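Local coordinates for protein exocyst complex component EXO70 (Saccharomyces cerevisiae, PDB 2B1E) that takes part in secretion as a subunit of the exocyst, which tethers secretory vesicles to sites of exocytosis, and plays a role in assembling that complex, at residues G37-T42 with L123-D128; K153-L158 with N181-A186; G329-M334 with V366-F371; K408-I413 with I453-S458. One frame throughout, in Å; residues are numbered along the deposited sequence.

Interaction 1 of 4, residues G37-T42 with L123-D128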
loop_
_atom_site.group_PDB
_atom_site.type_symbol
_atom_site.label_atom_id
_atom_site.label_comp_id
_atom_site.label_asym_id
_atom_site.label_seq_id
_atom_site.Cartn_x
_atom_site.Cartn_y
_atom_site.Cartn_z
ATOM N N GLY A 37 0.115 -10.000 -57.438
ATOM C CA GLY A 37 -0.300 -8.806 -56.719
ATOM C C GLY A 37 -1.482 -9.302 -55.886
ATOM O O GLY A 37 -2.413 -9.901 -56.435
ATOM N N LEU A 38 -1.448 -9.091 -54.576
ATOM C CA LEU A 38 -2.519 -9.584 -53.697
ATOM C C LEU A 38 -3.949 -9.215 -54.103
ATOM O O LEU A 38 -4.824 -10.084 -54.176
ATOM C CB LEU A 38 -2.263 -9.140 -52.251
ATOM C CG LEU A 38 -3.320 -9.525 -51.204
ATOM C CD1 LEU A 38 -3.471 -11.025 -51.162
ATOM C CD2 LEU A 38 -2.911 -8.997 -49.828
ATOM N N LYS A 39 -4.203 -7.937 -54.365
ATOM C CA LYS A 39 -5.549 -7.530 -54.752
ATOM C C LYS A 39 -5.970 -8.205 -56.065
ATOM O O LYS A 39 -7.103 -8.685 -56.189
ATOM C CB LYS A 39 -5.619 -6.006 -54.873
ATOM C CG LYS A 39 -5.329 -5.278 -53.555
ATOM C CD LYS A 39 -5.527 -3.770 -53.681
ATOM C CE LYS A 39 -4.557 -3.133 -54.671
ATOM N NZ LYS A 39 -3.139 -3.077 -54.187
ATOM N N GLN A 40 -5.048 -8.270 -57.026
ATOM C CA GLN A 40 -5.315 -8.896 -58.326
ATOM C C GLN A 40 -5.575 -10.388 -58.151
ATOM O O GLN A 40 -6.409 -10.983 -58.851
ATOM C CB GLN A 40 -4.119 -8.720 -59.277
ATOM C CG GLN A 40 -3.859 -7.300 -59.757
ATOM C CD GLN A 40 -3.499 -6.355 -58.632
ATOM O OE1 GLN A 40 -2.682 -6.678 -57.764
ATOM N NE2 GLN A 40 -4.107 -5.169 -58.641
ATOM N N TYR A 41 -4.834 -10.985 -57.221
ATOM C CA TYR A 41 -4.955 -12.404 -56.919
ATOM C C TYR A 41 -6.357 -12.697 -56.372
ATOM O O TYR A 41 -7.045 -13.581 -56.878
ATOM C CB TYR A 41 -3.871 -12.822 -55.904
ATOM C CG TYR A 41 -3.770 -14.318 -55.638
ATOM C CD1 TYR A 41 -2.818 -15.110 -56.292
ATOM C CD2 TYR A 41 -4.616 -14.935 -54.717
ATOM C CE1 TYR A 41 -2.712 -16.479 -56.028
ATOM C CE2 TYR A 41 -4.522 -16.294 -54.448
ATOM C CZ TYR A 41 -3.571 -17.062 -55.103
ATOM O OH TYR A 41 -3.496 -18.410 -54.832
ATOM N N THR A 42 -6.797 -11.969 -55.351
ATOM C CA THR A 42 -8.131 -12.230 -54.820
ATOM C C THR A 42 -9.195 -11.928 -55.863
ATOM O O THR A 42 -10.288 -12.503 -55.827
ATOM C CB THR A 42 -8.451 -11.410 -53.560
ATOM O OG1 THR A 42 -8.334 -10.014 -53.849
ATOM C CG2 THR A 42 -7.518 -11.796 -52.417
ATOM N N LEU A 123 -2.960 -7.639 -44.501
ATOM C CA LEU A 123 -3.693 -8.366 -43.479
ATOM C C LEU A 123 -5.174 -7.998 -43.561
ATOM O O LEU A 123 -6.043 -8.878 -43.578
ATOM C CB LEU A 123 -3.129 -8.041 -42.091
ATOM C CG LEU A 123 -1.743 -8.632 -41.794
ATOM C CD1 LEU A 123 -1.142 -7.973 -40.563
ATOM C CD2 LEU A 123 -1.856 -10.156 -41.616
ATOM N N SER A 124 -5.456 -6.701 -43.645
ATOM C CA SER A 124 -6.834 -6.226 -43.729
ATOM C C SER A 124 -7.535 -6.718 -44.978
ATOM O O SER A 124 -8.718 -7.066 -44.929
ATOM C CB SER A 124 -6.886 -4.694 -43.690
ATOM O OG SER A 124 -6.483 -4.211 -42.423
ATOM N N TRP A 125 -6.815 -6.734 -46.100
ATOM C CA TRP A 125 -7.389 -7.189 -47.353
ATOM C C TRP A 125 -7.800 -8.653 -47.266
ATOM O O TRP A 125 -8.823 -9.042 -47.812
ATOM C CB TRP A 125 -6.391 -7.006 -48.505
ATOM C CG TRP A 125 -6.982 -7.269 -49.870
ATOM C CD1 TRP A 125 -6.958 -8.445 -50.568
ATOM C CD2 TRP A 125 -7.696 -6.335 -50.687
ATOM N NE1 TRP A 125 -7.616 -8.300 -51.767
ATOM C CE2 TRP A 125 -8.079 -7.016 -51.866
ATOM C CE3 TRP A 125 -8.055 -4.990 -50.534
ATOM C CZ2 TRP A 125 -8.805 -6.394 -52.892
ATOM C CZ3 TRP A 125 -8.782 -4.369 -51.558
ATOM C CH2 TRP A 125 -9.147 -5.076 -52.720
ATOM N N ILE A 126 -6.995 -9.460 -46.581
ATOM C CA ILE A 126 -7.281 -10.877 -46.457
ATOM C C ILE A 126 -8.434 -11.115 -45.485
ATOM O O ILE A 126 -9.285 -11.976 -45.725
ATOM C CB ILE A 126 -5.998 -11.659 -46.058
ATOM C CG1 ILE A 126 -5.000 -11.613 -47.224
ATOM C CG2 ILE A 126 -6.334 -13.133 -45.738
ATOM C CD1 ILE A 126 -3.623 -12.179 -46.890
ATOM N N LEU A 127 -8.481 -10.343 -44.404
ATOM C CA LEU A 127 -9.582 -10.459 -43.450
ATOM C C LEU A 127 -10.883 -10.142 -44.164
ATOM O O LEU A 127 -11.879 -10.851 -44.008
ATOM C CB LEU A 127 -9.405 -9.479 -42.292
ATOM C CG LEU A 127 -8.403 -9.943 -41.243
ATOM C CD1 LEU A 127 -7.984 -8.761 -40.400
ATOM C CD2 LEU A 127 -9.021 -11.062 -40.393
ATOM N N ASP A 128 -10.874 -9.060 -44.940
ATOM C CA ASP A 128 -12.058 -8.662 -45.690
ATOM C C ASP A 128 -12.431 -9.722 -46.713
ATOM O O ASP A 128 -13.609 -10.021 -46.916
ATOM C CB ASP A 128 -11.837 -7.323 -46.393
ATOM C CG ASP A 128 -11.984 -6.137 -45.447
ATOM O OD1 ASP A 128 -12.936 -6.128 -44.633
ATOM O OD2 ASP A 128 -11.161 -5.207 -45.530
#
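Trp125 swings its indole CG anti to the backbone N (chi1 -172°), which sends the ring across to helix 38-56, where Thr42 holds OG1 between its own backbone N and carbonyl carbon. The two groups meet in a hydrogen bond from Trp125 NE1 to Thr42 OG1 of 2.8 Å, nearly straight at 164°, with the oxygen in the ring plane. Thr42 OG1 also bonds to Lys39 O of its own helical turn at 3.0 Å, so the hydroxyl accepts one bond and donates another. Above the indole, the Lys39 chain crosses at about a right angle, its CG 3.6 Å from the centroid of the Trp125 six-membered ring: a CH-pi contact. Leu38 CG approaches Trp125 CD1 at 3.8 Å, and Leu38 CD2 reaches Ile126 CG1 at 4.2 Å on the more buried flank, where Phe90 of helix 66-94 also touches Ile126. The short axes run nearly parallel, 12° apart, yet stay 10.9 Å from each other, a gap spanned mainly by the Trp125 side chain in this all-helical rod. Although the ring lies at an exposed position, the in-plane bond and the aliphatic chain over one face would together restrict how the indole turns.

Interaction 2 of 4, residues K153-L158 with N181-A186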
loop_
_atom_site.group_PDB
_atom_site.type_symbol
_atom_site.label_atom_id
_atom_site.label_comp_id
_atom_site.label_asym_id
_atom_site.label_seq_id
_atom_site.Cartn_x
_atom_site.Cartn_y
_atom_site.Cartn_z
ATOM N N LYS A 153 4.874 -15.994 -26.018
ATOM C CA LYS A 153 6.291 -16.344 -26.116
ATOM C C LYS A 153 7.156 -15.180 -25.642
ATOM O O LYS A 153 8.235 -15.380 -25.087
ATOM C CB LYS A 153 6.653 -16.702 -27.560
ATOM C CG LYS A 153 6.143 -18.064 -28.020
ATOM C CD LYS A 153 6.340 -18.239 -29.520
ATOM C CE LYS A 153 5.944 -19.632 -29.985
ATOM N NZ LYS A 153 6.885 -20.668 -29.486
ATOM N N CYS A 154 6.684 -13.960 -25.871
ATOM C CA CYS A 154 7.421 -12.778 -25.440
ATOM C C CYS A 154 7.354 -12.676 -23.925
ATOM O O CYS A 154 8.368 -12.478 -23.258
ATOM C CB CYS A 154 6.820 -11.516 -26.055
ATOM S SG CYS A 154 6.992 -11.414 -27.839
ATOM N N MET A 155 6.149 -12.818 -23.386
ATOM C CA MET A 155 5.956 -12.739 -21.948
ATOM C C MET A 155 6.668 -13.888 -21.239
ATOM O O MET A 155 6.919 -13.828 -20.031
ATOM C CB MET A 155 4.462 -12.764 -21.614
ATOM C CG MET A 155 3.674 -11.577 -22.170
ATOM S SD MET A 155 4.211 -9.970 -21.541
ATOM C CE MET A 155 3.815 -10.162 -19.815
ATOM N N ALA A 156 6.988 -14.936 -21.993
ATOM C CA ALA A 156 7.674 -16.095 -21.436
ATOM C C ALA A 156 9.054 -15.704 -20.915
ATOM O O ALA A 156 9.573 -16.321 -19.990
ATOM C CB ALA A 156 7.804 -17.180 -22.498
ATOM N N PHE A 157 9.643 -14.675 -21.518
ATOM C CA PHE A 157 10.962 -14.192 -21.124
ATOM C C PHE A 157 10.953 -13.517 -19.752
ATOM O O PHE A 157 11.983 -13.450 -19.079
ATOM C CB PHE A 157 11.490 -13.204 -22.170
ATOM C CG PHE A 157 11.976 -13.855 -23.431
ATOM C CD1 PHE A 157 13.200 -14.512 -23.458
ATOM C CD2 PHE A 157 11.210 -13.817 -24.591
ATOM C CE1 PHE A 157 13.653 -15.124 -24.626
ATOM C CE2 PHE A 157 11.654 -14.425 -25.763
ATOM C CZ PHE A 157 12.876 -15.080 -25.781
ATOM N N LEU A 158 9.787 -13.026 -19.340
ATOM C CA LEU A 158 9.646 -12.338 -18.058
ATOM C C LEU A 158 9.027 -13.218 -16.975
ATOM O O LEU A 158 9.214 -12.972 -15.784
ATOM C CB LEU A 158 8.790 -11.085 -18.240
ATOM C CG LEU A 158 9.224 -10.116 -19.340
ATOM C CD1 LEU A 158 8.253 -8.956 -19.390
ATOM C CD2 LEU A 158 10.635 -9.619 -19.076
ATOM N N ASN A 181 7.111 -6.076 -11.664
ATOM C CA ASN A 181 7.063 -4.725 -12.211
ATOM C C ASN A 181 7.269 -4.713 -13.724
ATOM O O ASN A 181 6.478 -4.118 -14.460
ATOM C CB ASN A 181 8.119 -3.844 -11.537
ATOM C CG ASN A 181 7.926 -3.753 -10.034
ATOM O OD1 ASN A 181 6.849 -3.394 -9.558
ATOM N ND2 ASN A 181 8.970 -4.080 -9.279
ATOM N N SER A 182 8.335 -5.360 -14.184
ATOM C CA SER A 182 8.616 -5.425 -15.615
ATOM C C SER A 182 7.514 -6.203 -16.322
ATOM O O SER A 182 6.973 -5.749 -17.330
ATOM C CB SER A 182 9.961 -6.105 -15.872
ATOM O OG SER A 182 11.024 -5.328 -15.359
ATOM N N TYR A 183 7.190 -7.375 -15.785
ATOM C CA TYR A 183 6.149 -8.223 -16.352
ATOM C C TYR A 183 4.905 -7.384 -16.599
ATOM O O TYR A 183 4.251 -7.516 -17.640
ATOM C CB TYR A 183 5.808 -9.364 -15.393
ATOM C CG TYR A 183 4.859 -10.391 -15.978
ATOM C CD1 TYR A 183 5.341 -11.533 -16.617
ATOM C CD2 TYR A 183 3.475 -10.211 -15.906
ATOM C CE1 TYR A 183 4.467 -12.472 -17.171
ATOM C CE2 TYR A 183 2.594 -11.141 -16.456
ATOM C CZ TYR A 183 3.096 -12.268 -17.084
ATOM O OH TYR A 183 2.222 -13.195 -17.612
ATOM N N THR A 184 4.583 -6.523 -15.634
ATOM C CA THR A 184 3.422 -5.650 -15.736
ATOM C C THR A 184 3.602 -4.616 -16.838
ATOM O O THR A 184 2.706 -4.414 -17.662
ATOM C CB THR A 184 3.156 -4.903 -14.414
ATOM O OG1 THR A 184 2.720 -5.833 -13.414
ATOM C CG2 THR A 184 2.081 -3.845 -14.610
ATOM N N GLU A 185 4.760 -3.965 -16.852
ATOM C CA GLU A 185 5.038 -2.947 -17.854
ATOM C C GLU A 185 4.975 -3.549 -19.253
ATOM O O GLU A 185 4.451 -2.929 -20.182
ATOM C CB GLU A 185 6.417 -2.325 -17.621
ATOM C CG GLU A 185 6.646 -1.045 -18.401
ATOM C CD GLU A 185 8.082 -0.555 -18.326
ATOM O OE1 GLU A 185 8.668 -0.577 -17.222
ATOM O OE2 GLU A 185 8.623 -0.139 -19.372
ATOM N N ALA A 186 5.507 -4.761 -19.400
ATOM C CA ALA A 186 5.499 -5.437 -20.692
ATOM C C ALA A 186 4.057 -5.693 -21.116
ATOM O O ALA A 186 3.663 -5.394 -22.245
ATOM C CB ALA A 186 6.258 -6.757 -20.597
#
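Met155 and Tyr183 make the aromatic part of this contact. The methyl CE of Met155 sits over the middle of the phenol ring, 3.5 Å from the Tyr183 ring centroid and 11° off its normal, a CH-pi contact in which CE lies within about 4 Å of all six ring carbons. Two bends in the methionine chain, chi2 -61° and chi3 -64°, carry the methyl there. The sulfur stands farther back above the same face, with Met155 SD 5.2 Å from the Tyr183 centroid, so the Met-aromatic contact is led by the methyl. The ring also touches Ala223, Tyr224 and Leu227 of helix 209-233.

Segment 153-158 follows on helix 136-155, and 181-186 lies near the start of helix 180-201; these are consecutive helices of the elongated helical rod, joined by a long connection that is partly unmodelled. Leu158 lies three residues after Met155 and faces the second helix.

Aliphatic contacts supply the rest. The methyls Leu158 CD1 and Ala186 CB are in tight contact, though their exact spacing is doubtful, and Leu158 CD1 meets the backbone at Tyr183 CA at 3.8 Å. Leu158 CB lies 3.8 Å from Tyr183 CD1, while Met155 SD touches Ala186 CB at 3.9 Å. Polar atoms are served elsewhere: Ser182 OG, at the margin, bonds to Gln103 NE2 of helix 102-108, a helix whose Pro102 also touches Ala186.

Interaction 3 of 4, residues G329-M334 with V366-F371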
loop_
_atom_site.group_PDB
_atom_site.type_symbol
_atom_site.label_atom_id
_atom_site.label_comp_id
_atom_site.label_asym_id
_atom_site.label_seq_id
_atom_site.Cartn_x
_atom_site.Cartn_y
_atom_site.Cartn_z
ATOM N N GLY A 329 1.944 3.704 -1.305
ATOM C CA GLY A 329 1.146 2.531 -0.989
ATOM C C GLY A 329 0.231 2.738 0.208
ATOM O O GLY A 329 -0.979 2.511 0.124
ATOM N N CYS A 330 0.806 3.171 1.326
ATOM C CA CYS A 330 0.029 3.413 2.541
ATOM C C CYS A 330 -1.158 4.332 2.259
ATOM O O CYS A 330 -2.298 4.015 2.600
ATOM C CB CYS A 330 0.912 4.044 3.624
ATOM S SG CYS A 330 2.199 2.962 4.283
ATOM N N LEU A 331 -0.878 5.475 1.641
ATOM C CA LEU A 331 -1.922 6.437 1.312
ATOM C C LEU A 331 -3.026 5.783 0.497
ATOM O O LEU A 331 -4.205 5.864 0.854
ATOM C CB LEU A 331 -1.329 7.609 0.530
ATOM C CG LEU A 331 -0.478 8.586 1.339
ATOM C CD1 LEU A 331 0.340 9.455 0.403
ATOM C CD2 LEU A 331 -1.386 9.431 2.227
ATOM N N GLY A 332 -2.641 5.138 -0.600
ATOM C CA GLY A 332 -3.624 4.481 -1.440
ATOM C C GLY A 332 -4.433 3.481 -0.639
ATOM O O GLY A 332 -5.642 3.346 -0.824
ATOM N N ALA A 333 -3.752 2.786 0.265
ATOM C CA ALA A 333 -4.388 1.787 1.109
ATOM C C ALA A 333 -5.458 2.396 2.009
ATOM O O ALA A 333 -6.372 1.700 2.445
ATOM C CB ALA A 333 -3.334 1.081 1.956
ATOM N N MET A 334 -5.348 3.693 2.280
ATOM C CA MET A 334 -6.310 4.368 3.145
ATOM C C MET A 334 -7.735 4.445 2.596
ATOM O O MET A 334 -8.655 4.826 3.319
ATOM C CB MET A 334 -5.820 5.780 3.488
ATOM C CG MET A 334 -4.620 5.817 4.422
ATOM S SD MET A 334 -4.926 4.976 5.997
ATOM C CE MET A 334 -4.223 3.361 5.641
ATOM N N VAL A 366 -4.944 12.374 6.442
ATOM C CA VAL A 366 -5.447 12.454 7.805
ATOM C C VAL A 366 -5.587 11.041 8.358
ATOM O O VAL A 366 -5.216 10.762 9.498
ATOM C CB VAL A 366 -6.830 13.143 7.848
ATOM C CG1 VAL A 366 -7.381 13.127 9.264
ATOM C CG2 VAL A 366 -6.714 14.570 7.338
ATOM N N LEU A 367 -6.117 10.151 7.530
ATOM C CA LEU A 367 -6.323 8.768 7.916
ATOM C C LEU A 367 -5.004 8.081 8.258
ATOM O O LEU A 367 -4.881 7.440 9.303
ATOM C CB LEU A 367 -7.025 8.022 6.785
ATOM C CG LEU A 367 -7.695 6.709 7.162
ATOM C CD1 LEU A 367 -8.705 6.950 8.278
ATOM C CD2 LEU A 367 -8.380 6.132 5.935
ATOM N N LEU A 368 -4.020 8.226 7.376
ATOM C CA LEU A 368 -2.711 7.615 7.579
ATOM C C LEU A 368 -1.990 8.201 8.791
ATOM O O LEU A 368 -1.266 7.489 9.491
ATOM C CB LEU A 368 -1.845 7.791 6.330
ATOM C CG LEU A 368 -0.450 7.159 6.371
ATOM C CD1 LEU A 368 -0.577 5.659 6.587
ATOM C CD2 LEU A 368 0.288 7.458 5.073
ATOM N N SER A 369 -2.170 9.498 9.029
ATOM C CA SER A 369 -1.539 10.139 10.180
ATOM C C SER A 369 -2.130 9.544 11.445
ATOM O O SER A 369 -1.411 9.267 12.402
ATOM C CB SER A 369 -1.780 11.652 10.183
ATOM O OG SER A 369 -1.256 12.235 11.372
ATOM N N CYS A 370 -3.446 9.350 11.435
ATOM C CA CYS A 370 -4.140 8.790 12.585
ATOM C C CYS A 370 -3.566 7.413 12.898
ATOM O O CYS A 370 -3.306 7.087 14.057
ATOM C CB CYS A 370 -5.643 8.685 12.306
ATOM S SG CYS A 370 -6.647 8.317 13.775
ATOM N N PHE A 371 -3.364 6.608 11.858
ATOM C CA PHE A 371 -2.810 5.267 12.023
ATOM C C PHE A 371 -1.459 5.294 12.731
ATOM O O PHE A 371 -1.215 4.514 13.647
ATOM C CB PHE A 371 -2.631 4.582 10.664
ATOM C CG PHE A 371 -1.852 3.300 10.737
ATOM C CD1 PHE A 371 -2.393 2.178 11.355
ATOM C CD2 PHE A 371 -0.557 3.232 10.237
ATOM C CE1 PHE A 371 -1.654 1.006 11.478
ATOM C CE2 PHE A 371 0.195 2.061 10.356
ATOM C CZ PHE A 371 -0.357 0.945 10.980
#
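Segment 329-334, on helix 327-333, comes up against the first turns of helix 364-391, with Leu331 opposite Leu368 (CA atoms 6.4 Å apart) and Met334 opposite Leu367 (6.5 Å between CA atoms). Met334 reaches into the angle between the two leucines: its SD touches Leu367 CG at 3.5 Å, and its CG rests against Leu368 CB at 3.9 Å. Bends at chi2 and chi3 fold the thioether over the leucines, and the Met334 chain crosses Leu368 at about a right angle.

Both segments belong to the C-terminal Exo70 family region, near the middle of the helical rod. A largely non-helical connection links the two helices, and Phe286 of helix 268-299 and Phe247 of helix 245-259 add aromatic cover, Phe286 on Met334 and Phe247 on Cys330.

Leu368 holds CG anti to its backbone N (chi1 -178°), which directs its isobutyl fork at the short helix. The branches divide the work: CD1 meets Cys330 CB at 3.7 Å, while CD2 meets Leu331 CD2 at 3.8 Å. Leu331 starts out pointing away from the partner helix and reaches Leu368 through this methyl, the two chains crossing roughly at right angles. Leu331 also touches His364 and Asn365, about one turn earlier on helix 364-391.

Interaction 4 of 4, residues K408-I413 with I453-S458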
loop_
_atom_site.group_PDB
_atom_site.type_symbol
_atom_site.label_atom_id
_atom_site.label_comp_id
_atom_site.label_asym_id
_atom_site.label_seq_id
_atom_site.Cartn_x
_atom_site.Cartn_y
_atom_site.Cartn_z
ATOM N N LYS A 408 1.045 3.577 42.695
ATOM C CA LYS A 408 2.093 4.088 43.576
ATOM C C LYS A 408 3.442 4.263 42.876
ATOM O O LYS A 408 4.405 4.701 43.496
ATOM C CB LYS A 408 2.297 3.152 44.778
ATOM C CG LYS A 408 1.017 2.690 45.494
ATOM C CD LYS A 408 0.252 3.835 46.128
ATOM C CE LYS A 408 -1.041 3.328 46.802
ATOM N NZ LYS A 408 -1.914 4.455 47.226
ATOM N N HIS A 409 3.513 3.934 41.591
ATOM C CA HIS A 409 4.775 4.015 40.859
ATOM C C HIS A 409 4.748 4.953 39.655
ATOM O O HIS A 409 5.445 4.715 38.670
ATOM C CB HIS A 409 5.146 2.607 40.385
ATOM C CG HIS A 409 5.108 1.585 41.477
ATOM N ND1 HIS A 409 6.178 1.355 42.312
ATOM C CD2 HIS A 409 4.106 0.784 41.918
ATOM C CE1 HIS A 409 5.838 0.461 43.225
ATOM N NE2 HIS A 409 4.586 0.098 43.008
ATOM N N LYS A 410 3.967 6.021 39.735
ATOM C CA LYS A 410 3.853 6.924 38.598
ATOM C C LYS A 410 5.155 7.586 38.172
ATOM O O LYS A 410 5.392 7.778 36.979
ATOM C CB LYS A 410 2.763 7.968 38.870
ATOM C CG LYS A 410 1.385 7.324 39.032
ATOM C CD LYS A 410 0.241 8.327 39.059
ATOM C CE LYS A 410 0.191 9.075 40.377
ATOM N NZ LYS A 410 0.133 8.127 41.511
ATOM N N GLN A 411 6.013 7.912 39.131
ATOM C CA GLN A 411 7.272 8.558 38.785
ATOM C C GLN A 411 8.125 7.663 37.893
ATOM O O GLN A 411 8.584 8.098 36.838
ATOM C CB GLN A 411 8.053 8.945 40.051
ATOM C CG GLN A 411 9.394 9.629 39.745
ATOM C CD GLN A 411 10.033 10.227 40.984
ATOM O OE1 GLN A 411 10.225 9.543 41.991
ATOM N NE2 GLN A 411 10.365 11.506 40.917
ATOM N N ARG A 412 8.320 6.412 38.310
ATOM C CA ARG A 412 9.121 5.457 37.540
ATOM C C ARG A 412 8.472 5.058 36.216
ATOM O O ARG A 412 9.153 4.967 35.191
ATOM C CB ARG A 412 9.395 4.188 38.361
ATOM C CG ARG A 412 10.166 3.143 37.560
ATOM C CD ARG A 412 10.457 1.843 38.303
ATOM N NE ARG A 412 11.185 0.935 37.413
ATOM C CZ ARG A 412 11.601 -0.285 37.737
ATOM N NH1 ARG A 412 11.368 -0.779 38.948
ATOM N NH2 ARG A 412 12.254 -1.014 36.844
ATOM N N ILE A 413 7.166 4.789 36.243
ATOM C CA ILE A 413 6.458 4.416 35.030
ATOM C C ILE A 413 6.498 5.601 34.063
ATOM O O ILE A 413 6.711 5.427 32.857
ATOM C CB ILE A 413 4.993 4.014 35.338
ATOM C CG1 ILE A 413 4.979 2.697 36.123
ATOM C CG2 ILE A 413 4.199 3.897 34.035
ATOM C CD1 ILE A 413 3.626 2.371 36.814
ATOM N N ILE A 453 4.868 13.146 31.418
ATOM C CA ILE A 453 5.648 14.161 32.116
ATOM C C ILE A 453 4.815 14.347 33.382
ATOM O O ILE A 453 5.336 14.420 34.491
ATOM C CB ILE A 453 5.680 15.502 31.345
ATOM C CG1 ILE A 453 6.659 15.409 30.169
ATOM C CG2 ILE A 453 6.049 16.644 32.294
ATOM C CD1 ILE A 453 6.426 16.478 29.079
ATOM N N SER A 454 3.498 14.394 33.196
ATOM C CA SER A 454 2.577 14.558 34.314
ATOM C C SER A 454 2.726 13.404 35.321
ATOM O O SER A 454 2.649 13.620 36.531
ATOM C CB SER A 454 1.134 14.655 33.798
ATOM O OG SER A 454 0.311 15.279 34.770
ATOM N N TYR A 455 2.936 12.183 34.831
ATOM C CA TYR A 455 3.149 11.043 35.733
ATOM C C TYR A 455 4.352 11.345 36.643
ATOM O O TYR A 455 4.305 11.102 37.845
ATOM C CB TYR A 455 3.447 9.756 34.946
ATOM C CG TYR A 455 2.238 8.897 34.618
ATOM C CD1 TYR A 455 1.133 9.438 33.974
ATOM C CD2 TYR A 455 2.223 7.531 34.912
ATOM C CE1 TYR A 455 0.048 8.662 33.629
ATOM C CE2 TYR A 455 1.126 6.731 34.562
ATOM C CZ TYR A 455 0.043 7.312 33.923
ATOM O OH TYR A 455 -1.067 6.563 33.584
ATOM N N MET A 456 5.425 11.881 36.064
ATOM C CA MET A 456 6.636 12.191 36.834
ATOM C C MET A 456 6.481 13.361 37.806
ATOM O O MET A 456 7.168 13.420 38.820
ATOM C CB MET A 456 7.828 12.484 35.896
ATOM C CG MET A 456 8.354 11.270 35.119
ATOM S SD MET A 456 9.978 11.535 34.319
ATOM C CE MET A 456 9.604 12.907 33.296
ATOM N N VAL A 457 5.593 14.293 37.490
ATOM C CA VAL A 457 5.367 15.457 38.349
ATOM C C VAL A 457 4.323 15.178 39.436
ATOM O O VAL A 457 4.284 15.868 40.461
ATOM C CB VAL A 457 4.903 16.676 37.490
ATOM C CG1 VAL A 457 4.525 17.851 38.375
ATOM C CG2 VAL A 457 6.016 17.093 36.542
ATOM N N SER A 458 3.503 14.148 39.224
ATOM C CA SER A 458 2.424 13.814 40.149
ATOM C C SER A 458 2.773 13.663 41.620
ATOM O O SER A 458 2.053 14.168 42.480
ATOM C CB SER A 458 1.694 12.551 39.692
ATOM O OG SER A 458 0.564 12.331 40.527
HETATM O O HOH W 1 1.222 10.680 42.955
HETATM O O HOH W 2 9.942 13.697 39.139
#
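Lys410 and Tyr455 bring the first turn of helix 410-429 against the middle of helix 440-473, a close helix-helix contact inside the C-terminal helical region of Exo70. The CA atoms of Gln411 and Met456 lie only 4.2 Å apart, so the backbones themselves nearly touch. Lys410 O lies near the plane of the Tyr455 ring at its edge and 3.4 Å from Tyr455 CB. Beside it, Lys410 CB meets Tyr455 CD2 at 4.0 Å, and one turn on Ile413 CG2 approaches Tyr455 CE2 obliquely. Lys410 CE comes 3.3 Å from Ser458 OG, and Gln411 O packs 3.6 Å from Met456 CG.

Farther out, partners beyond the two segments position these groups. The Tyr455 hydroxyl is held by Glu384 of helix 364-391 and by the backbone N of Asn401. The Lys410 chain bends at its last two torsions (chi3 -74°, chi4 -54°), and its ammonium bonds to the carbonyls of Ser404 and Asn407; Ser458 OG bonds to Pro402 O. One water accepts from Ser458 OG and, weakly, from Lys410 NZ. Gln411 NE2 binds Thr504 OG1 as well as a second water, which accepts from Gln411 NE2 at 2.9 Å and donates to Met456 O at 2.8 Å.

How the interactions relate
The contacts follow one another along the rod, each closing before the next opens; interactions 1 and 4, on opposite sides of the chain's centre, have centres about 91 Å apart. Interaction 1 is partly buried, with Lys39 and Trp125 exposed, and the most remote from the chain's centre, and it alone has a direct hydrogen bond between its segments. Interactions 2 and 3 are buried and apolar, each built round a methionine, but one faces an aromatic ring and the other two leucines. Interaction 4, with every touching residue buried, brings backbones closest and adds water bridges to close carbon and backbone contacts. Helix 364-391 belongs to interaction 3 and also flanks interaction 4.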